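Long-range contacts in CG14216 (Drosophila melanogaster, PDB 3P9Y), which dephosphorylates phosphoserine in the heptapeptide repeats of the RNA polymerase II C-terminal domain and probably acts in RNA processing and termination: residues Met24-Phe29 with Met154-Ile159; Ile111-Glu116 with Asp161-Met166; Leu10-Val15 with Phe35-Tyr40; Asn19-Met24 with Val145-Glu150. The protein carries 2 engineered substitutions. All coordinates share one frame; numbering follows the deposited sequence.

Contact 1. Residues Met24-Phe29 with Met154-Ile159; sequences MEAHNF and MGAFVI
The ring of Phe-29 meets Phe-157 edge to face where helices 22-32 and 149-167 pack side by side on one face of the central sheet, in the LMW PTP-like fold of this phosphatase. Its leading edge, CE1 and CZ, lies over one face of the Phe-157 ring, nearer the border of that ring than its centre, with Phe-29 CZ 3.5 Å from Phe-157 CE1. The centroids are 4.5 Å apart and the planes are inclined at 51°, well short of perpendicular. Phe-157 starts out pointing away from helix 22-32, and only the end of its side chain swings back to offer this face.

Beside the ring pair, the methyl group of Ala-156 packs into helix 22-32 where the two backbones come nearest, at Ala-26 and Ala-156. Its CB lies 3.7 Å from Ala-26 CA and 3.8 Å from Phe-29 CB, and small residues on both sides let the short helix segments approach to 8.2 Å, crossing at -50°. The Phe-29 ring is carried over toward Phe-157 because chi1, at -158°, sets CG roughly opposite the backbone N. With an alanine here, the methyl contact to Ala-156 could remain, but the Phe-157 ring would probably lose the edge resting on its face and be freer to turn.

Further out, Glu-25 lays its aliphatic CG beside Ala-156 CB, and its carboxylate turns to a salt bridge with Arg-91 of helix 85-95. Toward the sheet the interface ends at Ala-26, whose CB lies 4.3 Å from Ile-159 CD1.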
loop_
_atom_site.group_PDB
_atom_site.type_symbol
_atom_site.label_atom_id
_atom_site.label_comp_id
_atom_site.label_asym_id
_atom_site.label_seq_id
_atom_site.Cartn_x
_atom_site.Cartn_y
_atom_site.Cartn_z
ATOM N N MET A 24 -3.066 -2.137 -3.142
ATOM C CA MET A 24 -3.150 -3.398 -3.870
ATOM C C MET A 24 -2.635 -3.262 -5.299
ATOM O O MET A 24 -2.053 -4.191 -5.844
ATOM C CB MET A 24 -4.585 -3.921 -3.855
ATOM C CG MET A 24 -5.032 -4.348 -2.467
ATOM S SD MET A 24 -3.943 -5.616 -1.781
ATOM C CE MET A 24 -4.628 -7.081 -2.555
ATOM N N GLU A 25 -2.853 -2.102 -5.899
ATOM C CA GLU A 25 -2.289 -1.805 -7.204
ATOM C C GLU A 25 -0.764 -1.818 -7.092
ATOM O O GLU A 25 -0.071 -2.412 -7.925
ATOM C CB GLU A 25 -2.778 -0.439 -7.675
ATOM C CG GLU A 25 -2.587 -0.180 -9.147
ATOM C CD GLU A 25 -3.513 -1.016 -10.005
ATOM O OE1 GLU A 25 -2.999 -1.853 -10.767
ATOM O OE2 GLU A 25 -4.750 -0.851 -9.909
ATOM N N ALA A 26 -0.246 -1.174 -6.046
ATOM C CA ALA A 26 1.192 -1.154 -5.797
ATOM C C ALA A 26 1.702 -2.551 -5.446
ATOM O O ALA A 26 2.800 -2.935 -5.848
ATOM C CB ALA A 26 1.531 -0.175 -4.675
ATOM N N HIS A 27 0.911 -3.300 -4.686
ATOM C CA HIS A 27 1.292 -4.650 -4.294
ATOM C C HIS A 27 1.545 -5.456 -5.555
ATOM O O HIS A 27 2.587 -6.089 -5.707
ATOM C CB HIS A 27 0.183 -5.316 -3.473
ATOM C CG HIS A 27 0.580 -6.631 -2.863
ATOM N ND1 HIS A 27 0.193 -7.010 -1.594
ATOM C CD2 HIS A 27 1.327 -7.654 -3.346
ATOM C CE1 HIS A 27 0.687 -8.205 -1.320
ATOM N NE2 HIS A 27 1.377 -8.618 -2.367
ATOM N N ASN A 28 0.577 -5.416 -6.465
ATOM C CA ASN A 28 0.620 -6.222 -7.673
ATOM C C ASN A 28 1.822 -5.877 -8.544
ATOM O O ASN A 28 2.541 -6.760 -9.010
ATOM C CB ASN A 28 -0.669 -6.038 -8.470
ATOM C CG ASN A 28 -0.681 -6.850 -9.742
ATOM O OD1 ASN A 28 -1.023 -8.030 -9.739
ATOM N ND2 ASN A 28 -0.291 -6.222 -10.838
ATOM N N PHE A 29 2.044 -4.584 -8.743
ATOM C CA PHE A 29 3.128 -4.125 -9.598
ATOM C C PHE A 29 4.478 -4.497 -8.989
ATOM O O PHE A 29 5.321 -5.092 -9.654
ATOM C CB PHE A 29 3.023 -2.609 -9.799
ATOM C CG PHE A 29 3.717 -2.111 -11.031
ATOM C CD1 PHE A 29 3.018 -1.943 -12.219
ATOM C CD2 PHE A 29 5.065 -1.803 -11.006
ATOM C CE1 PHE A 29 3.659 -1.478 -13.358
ATOM C CE2 PHE A 29 5.710 -1.339 -12.143
ATOM C CZ PHE A 29 5.006 -1.173 -13.317
ATOM N N MET A 154 -0.977 4.629 -11.636
ATOM C CA MET A 154 0.102 5.593 -11.822
ATOM C C MET A 154 0.986 5.613 -10.582
ATOM O O MET A 154 2.203 5.687 -10.676
ATOM C CB MET A 154 -0.462 6.994 -12.053
ATOM C CG MET A 154 -1.358 7.132 -13.272
ATOM S SD MET A 154 -0.431 7.240 -14.810
ATOM C CE MET A 154 -0.209 5.507 -15.237
ATOM N N GLY A 155 0.357 5.551 -9.417
ATOM C CA GLY A 155 1.077 5.515 -8.158
ATOM C C GLY A 155 1.932 4.264 -8.047
ATOM O O GLY A 155 3.030 4.299 -7.492
ATOM N N ALA A 156 1.440 3.155 -8.584
ATOM C CA ALA A 156 2.181 1.905 -8.510
ATOM C C ALA A 156 3.467 2.030 -9.312
ATOM O O ALA A 156 4.515 1.575 -8.881
ATOM C CB ALA A 156 1.336 0.750 -9.017
ATOM N N PHE A 157 3.379 2.656 -10.481
ATOM C CA PHE A 157 4.559 2.918 -11.294
ATOM C C PHE A 157 5.559 3.782 -10.532
ATOM O O PHE A 157 6.750 3.501 -10.533
ATOM C CB PHE A 157 4.175 3.635 -12.592
ATOM C CG PHE A 157 3.839 2.709 -13.731
ATOM C CD1 PHE A 157 4.833 2.272 -14.604
ATOM C CD2 PHE A 157 2.533 2.292 -13.943
ATOM C CE1 PHE A 157 4.530 1.423 -15.666
ATOM C CE2 PHE A 157 2.219 1.449 -14.999
ATOM C CZ PHE A 157 3.219 1.012 -15.865
ATOM N N VAL A 158 5.075 4.844 -9.896
ATOM C CA VAL A 158 5.964 5.801 -9.241
ATOM C C VAL A 158 6.616 5.190 -8.005
ATOM O O VAL A 158 7.812 5.343 -7.779
ATOM C CB VAL A 158 5.212 7.077 -8.820
ATOM C CG1 VAL A 158 6.157 8.036 -8.110
ATOM C CG2 VAL A 158 4.577 7.740 -10.034
ATOM N N ILE A 159 5.816 4.511 -7.201
ATOM C CA ILE A 159 6.316 3.865 -6.006
ATOM C C ILE A 159 7.356 2.824 -6.391
ATOM O O ILE A 159 8.367 2.664 -5.710
ATOM C CB ILE A 159 5.176 3.204 -5.230
ATOM C CG1 ILE A 159 4.336 4.283 -4.544
ATOM C CG2 ILE A 159 5.718 2.221 -4.203
ATOM C CD1 ILE A 159 3.029 3.773 -3.984
#

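Contact 2. Residues Ile111-Glu116 with Asp161-Met166; sequences IIVTVE and DMINMM
In the alpha/beta core of the domain, Ile-111 and Val-113 of the middle strand of the five-stranded sheet pack against Met-162, Ile-163 and Met-166 of helix 149-167. The contact is wholly apolar, made by methyl groups and a thioether, and all five residues are buried. Ile-163 supplies the link between the two strand residues: its CD1 lies 3.8 Å from Val-113 CG2 and 4.0 Å from Ile-111 CG2. Val-113 CG2 also faces the terminal methyl of Met-162, tip to tip, at 3.8 Å from CE. At the other end Ile-111 CD1 lies 3.6 Å from Met-166 CE, with the sulfur close by. Both methionines are extended through chi2 and bend only at the last torsion, chi3 being 71° in Met-162 and -58° in Met-166, which lays each CE against the strand.

Leu-141 of the adjoining strand and Leu-172 and Phe-183 of helix 172-187 continue this apolar layer. Ile-112 and Thr-114, by contrast, face helix 117-128 on the other side of the sheet. The strand and helix segments run nearly antiparallel, at 161° with axes 11.1 Å apart, a helix-on-sheet layer of the kind that builds three-layer alpha/beta folds such as that of the LMW PTP-like phosphatases.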
loop_
_atom_site.group_PDB
_atom_site.type_symbol
_atom_site.label_atom_id
_atom_site.label_comp_id
_atom_site.label_asym_id
_atom_site.label_seq_id
_atom_site.Cartn_x
_atom_site.Cartn_y
_atom_site.Cartn_z
ATOM N N ILE A 111 11.339 -1.104 4.381
ATOM C CA ILE A 111 10.704 0.098 3.844
ATOM C C ILE A 111 9.186 -0.028 3.893
ATOM O O ILE A 111 8.626 -1.044 3.488
ATOM C CB ILE A 111 11.124 0.368 2.385
ATOM C CG1 ILE A 111 12.647 0.503 2.280
ATOM C CG2 ILE A 111 10.447 1.628 1.867
ATOM C CD1 ILE A 111 13.151 0.755 0.858
ATOM N N ILE A 112 8.529 1.010 4.392
ATOM C CA ILE A 112 7.077 1.069 4.404
ATOM C C ILE A 112 6.638 2.294 3.616
ATOM O O ILE A 112 6.940 3.418 3.994
ATOM C CB ILE A 112 6.534 1.170 5.844
ATOM C CG1 ILE A 112 7.036 -0.015 6.680
ATOM C CG2 ILE A 112 5.012 1.225 5.837
ATOM C CD1 ILE A 112 6.623 0.041 8.145
ATOM N N VAL A 113 5.939 2.081 2.508
ATOM C CA VAL A 113 5.440 3.189 1.706
ATOM C C VAL A 113 3.974 3.448 2.059
ATOM O O VAL A 113 3.177 2.520 2.096
ATOM C CB VAL A 113 5.567 2.883 0.195
ATOM C CG1 VAL A 113 5.095 4.070 -0.637
ATOM C CG2 VAL A 113 7.010 2.514 -0.154
ATOM N N THR A 114 3.629 4.699 2.339
ATOM C CA THR A 114 2.236 5.083 2.545
ATOM C C THR A 114 1.797 5.974 1.392
ATOM O O THR A 114 2.630 6.572 0.712
ATOM C CB THR A 114 2.024 5.823 3.889
ATOM O OG1 THR A 114 2.847 6.996 3.935
ATOM C CG2 THR A 114 2.373 4.914 5.057
ATOM N N VAL A 115 0.490 6.061 1.172
ATOM C CA VAL A 115 -0.032 6.702 -0.033
ATOM C C VAL A 115 -0.775 8.010 0.252
ATOM O O VAL A 115 -1.362 8.607 -0.648
ATOM C CB VAL A 115 -0.938 5.734 -0.825
ATOM C CG1 VAL A 115 -0.145 4.512 -1.246
ATOM C CG2 VAL A 115 -2.148 5.321 0.000
ATOM N N GLU A 116 -0.740 8.457 1.501
ATOM C CA GLU A 116 -1.232 9.786 1.857
ATOM C C GLU A 116 -0.849 10.099 3.297
ATOM O O GLU A 116 -0.636 9.192 4.094
ATOM C CB GLU A 116 -2.749 9.909 1.657
ATOM C CG GLU A 116 -3.599 9.013 2.539
ATOM C CD GLU A 116 -5.089 9.346 2.420
ATOM O OE1 GLU A 116 -5.865 8.498 1.933
ATOM O OE2 GLU A 116 -5.482 10.469 2.796
ATOM N N ASP A 161 9.286 2.773 -9.115
ATOM C CA ASP A 161 10.509 3.473 -9.504
ATOM C C ASP A 161 11.310 3.862 -8.269
ATOM O O ASP A 161 12.538 3.757 -8.255
ATOM C CB ASP A 161 10.195 4.730 -10.312
ATOM C CG ASP A 161 9.654 4.419 -11.693
ATOM O OD1 ASP A 161 9.949 3.329 -12.228
ATOM O OD2 ASP A 161 8.936 5.274 -12.246
ATOM N N MET A 162 10.612 4.314 -7.233
ATOM C CA MET A 162 11.280 4.733 -6.007
ATOM C C MET A 162 11.963 3.548 -5.325
ATOM O O MET A 162 13.115 3.645 -4.912
ATOM C CB MET A 162 10.286 5.372 -5.046
ATOM C CG MET A 162 10.947 5.881 -3.784
ATOM S SD MET A 162 9.793 6.634 -2.628
ATOM C CE MET A 162 8.902 5.195 -2.039
ATOM N N ILE A 163 11.247 2.433 -5.204
ATOM C CA ILE A 163 11.786 1.255 -4.529
ATOM C C ILE A 163 12.947 0.679 -5.335
ATOM O O ILE A 163 13.956 0.269 -4.781
ATOM C CB ILE A 163 10.714 0.167 -4.323
ATOM C CG1 ILE A 163 9.566 0.692 -3.453
ATOM C CG2 ILE A 163 11.336 -1.075 -3.692
ATOM C CD1 ILE A 163 9.940 0.938 -1.997
ATOM N N ASN A 164 12.794 0.653 -6.653
ATOM C CA ASN A 164 13.851 0.182 -7.532
ATOM C C ASN A 164 15.142 0.964 -7.297
ATOM O O ASN A 164 16.218 0.383 -7.223
ATOM C CB ASN A 164 13.412 0.303 -8.991
ATOM C CG ASN A 164 14.348 -0.407 -9.940
ATOM O OD1 ASN A 164 14.604 -1.609 -9.800
ATOM N ND2 ASN A 164 14.870 0.331 -10.919
ATOM N N MET A 165 15.018 2.281 -7.161
ATOM C CA MET A 165 16.164 3.152 -6.931
ATOM C C MET A 165 16.858 2.794 -5.614
ATOM O O MET A 165 18.084 2.657 -5.545
ATOM C CB MET A 165 15.704 4.617 -6.905
ATOM C CG MET A 165 16.774 5.617 -6.471
ATOM S SD MET A 165 16.131 7.302 -6.264
ATOM C CE MET A 165 14.939 7.044 -4.954
ATOM N N MET A 166 16.063 2.627 -4.568
ATOM C CA MET A 166 16.603 2.348 -3.251
ATOM C C MET A 166 17.196 0.947 -3.162
ATOM O O MET A 166 18.127 0.719 -2.394
ATOM C CB MET A 166 15.518 2.556 -2.203
ATOM C CG MET A 166 15.132 4.023 -2.085
ATOM S SD MET A 166 13.762 4.284 -0.965
ATOM C CE MET A 166 12.504 3.255 -1.713
#

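Contact 3. Residues Leu10-Val15 with Phe35-Tyr40; sequences LAVAVV and FNVRSY
The Tyr-40 ring presents its edge, not a face, to strand 11-16: Ala-13 CB and Val-15 CG2 both lie near the ring plane, the former 4.1 Å from CE2. The phenol oxygen reaches on to Thr-105. The other flat side chain, the Asn-36 amide, sits at the opposite end of the pair, its ND2 alongside the methyl of Ala-11; water 2 lies within bonding distance of Val-12 O and Asn-36 OD1, which may compete for its protons, and accepts a weak bond from Arg-38 NH1.

Between these ends the strands are joined in parallel register by four backbone hydrogen bonds. Val-12 N donates to Asn-36 O (2.9 Å, 165° at the hydrogen), Arg-38 N to Val-12 O, Val-14 N to Arg-38 O, and Tyr-40 N to Val-14 O (3.0 Å). Short CA-H...O contacts fill the intervals, as from Ala-13 CA to Arg-38 O at 3.1 Å. Next to the Val-12 N to Asn-36 O bond, water 1 bridges the two segments, donating to Leu-10 O (2.6 Å) and accepting from Asn-36 N.

On the face bearing Val-12, Val-14, Val-37 and Ser-39, the branch CG2 of Val-37 reaches across to Val-14 CG2 at 4.1 Å, while chi1 of 55° tucks CG1 between backbone N and carbonyl. Helix 22-32 covers the Val-14 and Val-37 part of this face and helix 149-167 the Val-12 end, while Ser-39 OG bonds to Lys-96 and His-27. Two adjacent parallel strands linked through a helix packed on one side form the classical beta-alpha-beta crossover that opens this phosphatase fold.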
loop_
_atom_site.group_PDB
_atom_site.type_symbol
_atom_site.label_atom_id
_atom_site.label_comp_id
_atom_site.label_asym_id
_atom_site.label_seq_id
_atom_site.Cartn_x
_atom_site.Cartn_y
_atom_site.Cartn_z
ATOM N N LEU A 10 15.117 -6.351 -0.112
ATOM C CA LEU A 10 14.290 -5.516 0.750
ATOM C C LEU A 10 12.968 -6.191 1.069
ATOM O O LEU A 10 12.352 -6.805 0.200
ATOM C CB LEU A 10 13.991 -4.178 0.069
ATOM C CG LEU A 10 15.187 -3.278 -0.232
ATOM C CD1 LEU A 10 14.774 -2.174 -1.179
ATOM C CD2 LEU A 10 15.765 -2.697 1.048
ATOM N N ALA A 11 12.538 -6.073 2.322
ATOM C CA ALA A 11 11.182 -6.422 2.706
ATOM C C ALA A 11 10.362 -5.138 2.705
ATOM O O ALA A 11 10.613 -4.227 3.498
ATOM C CB ALA A 11 11.162 -7.074 4.080
ATOM N N VAL A 12 9.388 -5.066 1.804
ATOM C CA VAL A 12 8.638 -3.842 1.573
ATOM C C VAL A 12 7.176 -4.018 1.969
ATOM O O VAL A 12 6.597 -5.083 1.779
ATOM C CB VAL A 12 8.696 -3.445 0.075
ATOM C CG1 VAL A 12 7.868 -2.191 -0.189
ATOM C CG2 VAL A 12 10.137 -3.244 -0.369
ATOM N N ALA A 13 6.583 -2.969 2.523
ATOM C CA ALA A 13 5.141 -2.926 2.711
ATOM C C ALA A 13 4.603 -1.664 2.053
ATOM O O ALA A 13 5.285 -0.651 2.014
ATOM C CB ALA A 13 4.783 -2.953 4.189
ATOM N N VAL A 14 3.390 -1.748 1.516
ATOM C CA VAL A 14 2.681 -0.588 1.002
ATOM C C VAL A 14 1.366 -0.490 1.760
ATOM O O VAL A 14 0.674 -1.493 1.949
ATOM C CB VAL A 14 2.411 -0.708 -0.503
ATOM C CG1 VAL A 14 1.776 0.571 -1.027
ATOM C CG2 VAL A 14 3.710 -0.999 -1.244
ATOM N N VAL A 15 1.028 0.719 2.192
ATOM C CA VAL A 15 -0.057 0.915 3.134
ATOM C C VAL A 15 -0.973 2.058 2.692
ATOM O O VAL A 15 -0.507 3.138 2.315
ATOM C CB VAL A 15 0.508 1.215 4.541
ATOM C CG1 VAL A 15 -0.602 1.260 5.568
ATOM C CG2 VAL A 15 1.558 0.169 4.921
ATOM N N PHE A 35 9.793 -7.892 -6.211
ATOM C CA PHE A 35 10.002 -7.467 -4.832
ATOM C C PHE A 35 9.221 -8.299 -3.820
ATOM O O PHE A 35 8.149 -8.820 -4.113
ATOM C CB PHE A 35 9.655 -5.983 -4.676
ATOM C CG PHE A 35 10.610 -5.074 -5.387
ATOM C CD1 PHE A 35 11.832 -4.763 -4.820
ATOM C CD2 PHE A 35 10.299 -4.552 -6.630
ATOM C CE1 PHE A 35 12.723 -3.938 -5.479
ATOM C CE2 PHE A 35 11.186 -3.728 -7.291
ATOM C CZ PHE A 35 12.398 -3.419 -6.715
ATOM N N ASN A 36 9.795 -8.428 -2.628
ATOM C CA ASN A 36 9.113 -9.006 -1.479
ATOM C C ASN A 36 8.204 -7.948 -0.866
ATOM O O ASN A 36 8.668 -7.090 -0.126
ATOM C CB ASN A 36 10.147 -9.470 -0.451
ATOM C CG ASN A 36 9.517 -9.982 0.838
ATOM O OD1 ASN A 36 8.298 -10.103 0.951
ATOM N ND2 ASN A 36 10.359 -10.286 1.818
ATOM N N VAL A 37 6.914 -8.000 -1.181
ATOM C CA VAL A 37 6.005 -6.934 -0.776
ATOM C C VAL A 37 4.761 -7.470 -0.066
ATOM O O VAL A 37 4.223 -8.519 -0.429
ATOM C CB VAL A 37 5.596 -6.070 -2.000
ATOM C CG1 VAL A 37 4.993 -6.943 -3.102
ATOM C CG2 VAL A 37 4.631 -4.959 -1.590
ATOM N N ARG A 38 4.325 -6.740 0.960
ATOM C CA ARG A 38 3.065 -7.007 1.649
ATOM C C ARG A 38 2.287 -5.702 1.704
ATOM O O ARG A 38 2.873 -4.635 1.579
ATOM C CB ARG A 38 3.312 -7.534 3.068
ATOM C CG ARG A 38 4.008 -8.882 3.113
ATOM C CD ARG A 38 4.081 -9.430 4.530
ATOM N NE ARG A 38 4.537 -10.818 4.561
ATOM C CZ ARG A 38 5.812 -11.193 4.517
ATOM N NH1 ARG A 38 6.780 -10.284 4.436
ATOM N NH2 ARG A 38 6.123 -12.483 4.555
ATOM N N SER A 39 0.972 -5.778 1.875
ATOM C CA SER A 39 0.145 -4.573 1.869
ATOM C C SER A 39 -0.825 -4.544 3.040
ATOM O O SER A 39 -1.246 -5.587 3.535
ATOM C CB SER A 39 -0.637 -4.463 0.557
ATOM O OG SER A 39 -1.449 -5.604 0.349
ATOM N N TYR A 40 -1.186 -3.334 3.460
ATOM C CA TYR A 40 -2.086 -3.141 4.591
ATOM C C TYR A 40 -2.891 -1.849 4.444
ATOM O O TYR A 40 -2.574 -0.998 3.614
ATOM C CB TYR A 40 -1.281 -3.086 5.893
ATOM C CG TYR A 40 -0.363 -4.264 6.088
ATOM C CD1 TYR A 40 -0.816 -5.427 6.692
ATOM C CD2 TYR A 40 0.954 -4.218 5.660
ATOM C CE1 TYR A 40 0.018 -6.513 6.865
ATOM C CE2 TYR A 40 1.797 -5.296 5.829
ATOM C CZ TYR A 40 1.324 -6.442 6.433
ATOM O OH TYR A 40 2.160 -7.521 6.603
HETATM O O HOH W 1 12.452 -7.369 -2.298
HETATM O O HOH W 2 7.442 -7.735 2.563
#

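Contact 4. Residues Asn19-Met24 with Val145-Glu150; sequences NMNRSM and VVNNAE. Engineered in segment 145-150: Asn-147 (natural residue Asp).
Asn-21 and Arg-22, at the end of the phosphate-binding loop of the PTP signature, hold the loop that leads into helix 149-167. The hydrogen bonds come first. Asn-21 ND2 donates to OD1 of Asn-147, an engineered residue (aspartate in nature), at 3.0 Å and 172°; the amides are nearly coplanar. The same nitrogen makes a weak bond to Asn-148 O. Arg-22 NH1 gives Val-145 O another weak one, at 3.3 Å, near the guanidinium plane.

A second kind is stacking: a bend at chi3 (-63°) brings the Arg-22 guanidinium against the Asn-147 amide, which lies over one of its faces, the planes 22° apart. Asn-147 ND2 sits 3.2 Å from Arg-22 NH2, but both are donors and no bond joins them.

Charge and ligand come next. Glu-116 forms a salt bridge with NH1 of Arg-22, while NE bonds the modified side chain of the bound peptide, consistent with phosphate recognition. With an alanine here, that modified side chain would probably lose its bond from NE, Glu-116 its cationic partner and the Asn-147 amide the flat group it stacks on.

Among apolar atoms, Arg-22 CG rests 3.6 Å from Val-145 CG1.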
loop_
_atom_site.group_PDB
_atom_site.type_symbol
_atom_site.label_atom_id
_atom_site.label_comp_id
_atom_site.label_asym_id
_atom_site.label_seq_id
_atom_site.Cartn_x
_atom_site.Cartn_y
_atom_site.Cartn_z
ATOM N N ASN A 19 -6.884 -1.001 2.327
ATOM C CA ASN A 19 -6.149 -2.096 1.698
ATOM C C ASN A 19 -6.959 -2.676 0.542
ATOM O O ASN A 19 -7.079 -3.896 0.397
ATOM C CB ASN A 19 -5.821 -3.177 2.728
ATOM C CG ASN A 19 -4.866 -4.231 2.200
ATOM O OD1 ASN A 19 -3.979 -3.967 1.389
ATOM N ND2 ASN A 19 -5.043 -5.437 2.679
ATOM N N MET A 20 -7.503 -1.780 -0.276
ATOM C CA MET A 20 -8.413 -2.140 -1.363
ATOM C C MET A 20 -7.900 -1.686 -2.725
ATOM O O MET A 20 -7.791 -2.484 -3.648
ATOM C CB MET A 20 -9.786 -1.503 -1.138
ATOM C CG MET A 20 -10.776 -2.408 -0.438
ATOM S SD MET A 20 -11.266 -3.824 -1.447
ATOM C CE MET A 20 -11.995 -4.852 -0.180
ATOM N N ASN A 21 -7.610 -0.396 -2.853
ATOM C CA ASN A 21 -7.260 0.177 -4.146
ATOM C C ASN A 21 -5.767 0.452 -4.282
ATOM O O ASN A 21 -5.047 -0.312 -4.917
ATOM C CB ASN A 21 -8.048 1.468 -4.379
ATOM C CG ASN A 21 -7.751 2.102 -5.722
ATOM O OD1 ASN A 21 -7.465 1.413 -6.702
ATOM N ND2 ASN A 21 -7.827 3.424 -5.777
ATOM N N ARG A 22 -5.310 1.543 -3.678
ATOM C CA ARG A 22 -3.953 2.041 -3.901
ATOM C C ARG A 22 -2.857 1.063 -3.476
ATOM O O ARG A 22 -1.895 0.849 -4.215
ATOM C CB ARG A 22 -3.775 3.386 -3.190
ATOM C CG ARG A 22 -4.567 4.533 -3.827
ATOM C CD ARG A 22 -4.658 5.752 -2.899
ATOM N NE ARG A 22 -5.390 5.448 -1.670
ATOM C CZ ARG A 22 -5.515 6.279 -0.638
ATOM N NH1 ARG A 22 -4.954 7.479 -0.671
ATOM N NH2 ARG A 22 -6.207 5.908 0.429
ATOM N N SER A 23 -2.989 0.469 -2.294
ATOM C CA SER A 23 -1.958 -0.442 -1.800
ATOM C C SER A 23 -1.922 -1.728 -2.616
ATOM O O SER A 23 -0.873 -2.342 -2.767
ATOM C CB SER A 23 -2.182 -0.786 -0.326
ATOM O OG SER A 23 -3.289 -1.655 -0.160
ATOM N N MET A 24 -3.066 -2.137 -3.142
ATOM C CA MET A 24 -3.150 -3.398 -3.870
ATOM C C MET A 24 -2.635 -3.262 -5.299
ATOM O O MET A 24 -2.053 -4.191 -5.844
ATOM C CB MET A 24 -4.585 -3.921 -3.855
ATOM C CG MET A 24 -5.032 -4.348 -2.467
ATOM S SD MET A 24 -3.943 -5.616 -1.781
ATOM C CE MET A 24 -4.628 -7.081 -2.555
ATOM N N VAL A 145 -0.816 9.267 -3.458
ATOM C CA VAL A 145 -1.539 8.624 -4.545
ATOM C C VAL A 145 -3.012 9.010 -4.453
ATOM O O VAL A 145 -3.674 8.730 -3.456
ATOM C CB VAL A 145 -1.434 7.090 -4.463
ATOM C CG1 VAL A 145 -2.128 6.447 -5.659
ATOM C CG2 VAL A 145 0.035 6.645 -4.389
ATOM N N VAL A 146 -3.523 9.655 -5.494
ATOM C CA VAL A 146 -4.932 10.022 -5.544
ATOM C C VAL A 146 -5.777 8.752 -5.579
ATOM O O VAL A 146 -5.419 7.776 -6.242
ATOM C CB VAL A 146 -5.225 10.917 -6.756
ATOM C CG1 VAL A 146 -6.723 11.192 -6.880
ATOM C CG2 VAL A 146 -4.442 12.218 -6.636
ATOM N N ASN A 147 -6.886 8.757 -4.847
ATOM C CA ASN A 147 -7.647 7.532 -4.625
ATOM C C ASN A 147 -8.712 7.252 -5.683
ATOM O O ASN A 147 -9.906 7.429 -5.442
ATOM C CB ASN A 147 -8.289 7.554 -3.241
ATOM C CG ASN A 147 -8.568 6.173 -2.717
ATOM O OD1 ASN A 147 -8.556 5.201 -3.468
ATOM N ND2 ASN A 147 -8.801 6.071 -1.419
ATOM N N ASN A 148 -8.263 6.819 -6.856
ATOM C CA ASN A 148 -9.137 6.243 -7.870
ATOM C C ASN A 148 -8.340 5.212 -8.670
ATOM O O ASN A 148 -7.123 5.094 -8.500
ATOM C CB ASN A 148 -9.713 7.323 -8.785
ATOM C CG ASN A 148 -8.649 8.043 -9.577
ATOM O OD1 ASN A 148 -8.035 7.470 -10.472
ATOM N ND2 ASN A 148 -8.432 9.311 -9.262
ATOM N N ALA A 149 -9.013 4.468 -9.536
ATOM C CA ALA A 149 -8.377 3.353 -10.230
ATOM C C ALA A 149 -7.193 3.789 -11.098
ATOM O O ALA A 149 -6.151 3.144 -11.090
ATOM C CB ALA A 149 -9.405 2.599 -11.070
ATOM N N GLU A 150 -7.348 4.885 -11.835
ATOM C CA GLU A 150 -6.313 5.309 -12.776
ATOM C C GLU A 150 -5.063 5.792 -12.041
ATOM O O GLU A 150 -3.941 5.416 -12.386
ATOM C CB GLU A 150 -6.822 6.422 -13.695
ATOM C CG GLU A 150 -7.937 6.006 -14.641
ATOM C CD GLU A 150 -9.312 6.365 -14.115
ATOM O OE1 GLU A 150 -9.996 7.188 -14.761
ATOM O OE2 GLU A 150 -9.714 5.836 -13.055
#

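How the contacts relate
From the N terminus, contact 3 closes the shortest loop, bringing strand 36-41 back beside strand 11-16 around helix 22-32. Contacts 4 and 1 start inside that loop, in the turn leading into the helix and within the helix itself, and share Met-24. More than 120 residues on, contact 4 ends at the loop before helix 149-167 and its first residues, contact 1 on the helix itself; both cross contact 3 and each other. Contact 2 opens after contact 3 has closed and crosses contacts 1 and 4. Backbone bonds of Val-113 with Ala-13 and Val-15 join it to contact 3, while Ile-159 packing on Val-113 and the salt bridge Glu-116 to Arg-22 tie it to contacts 1 and 4.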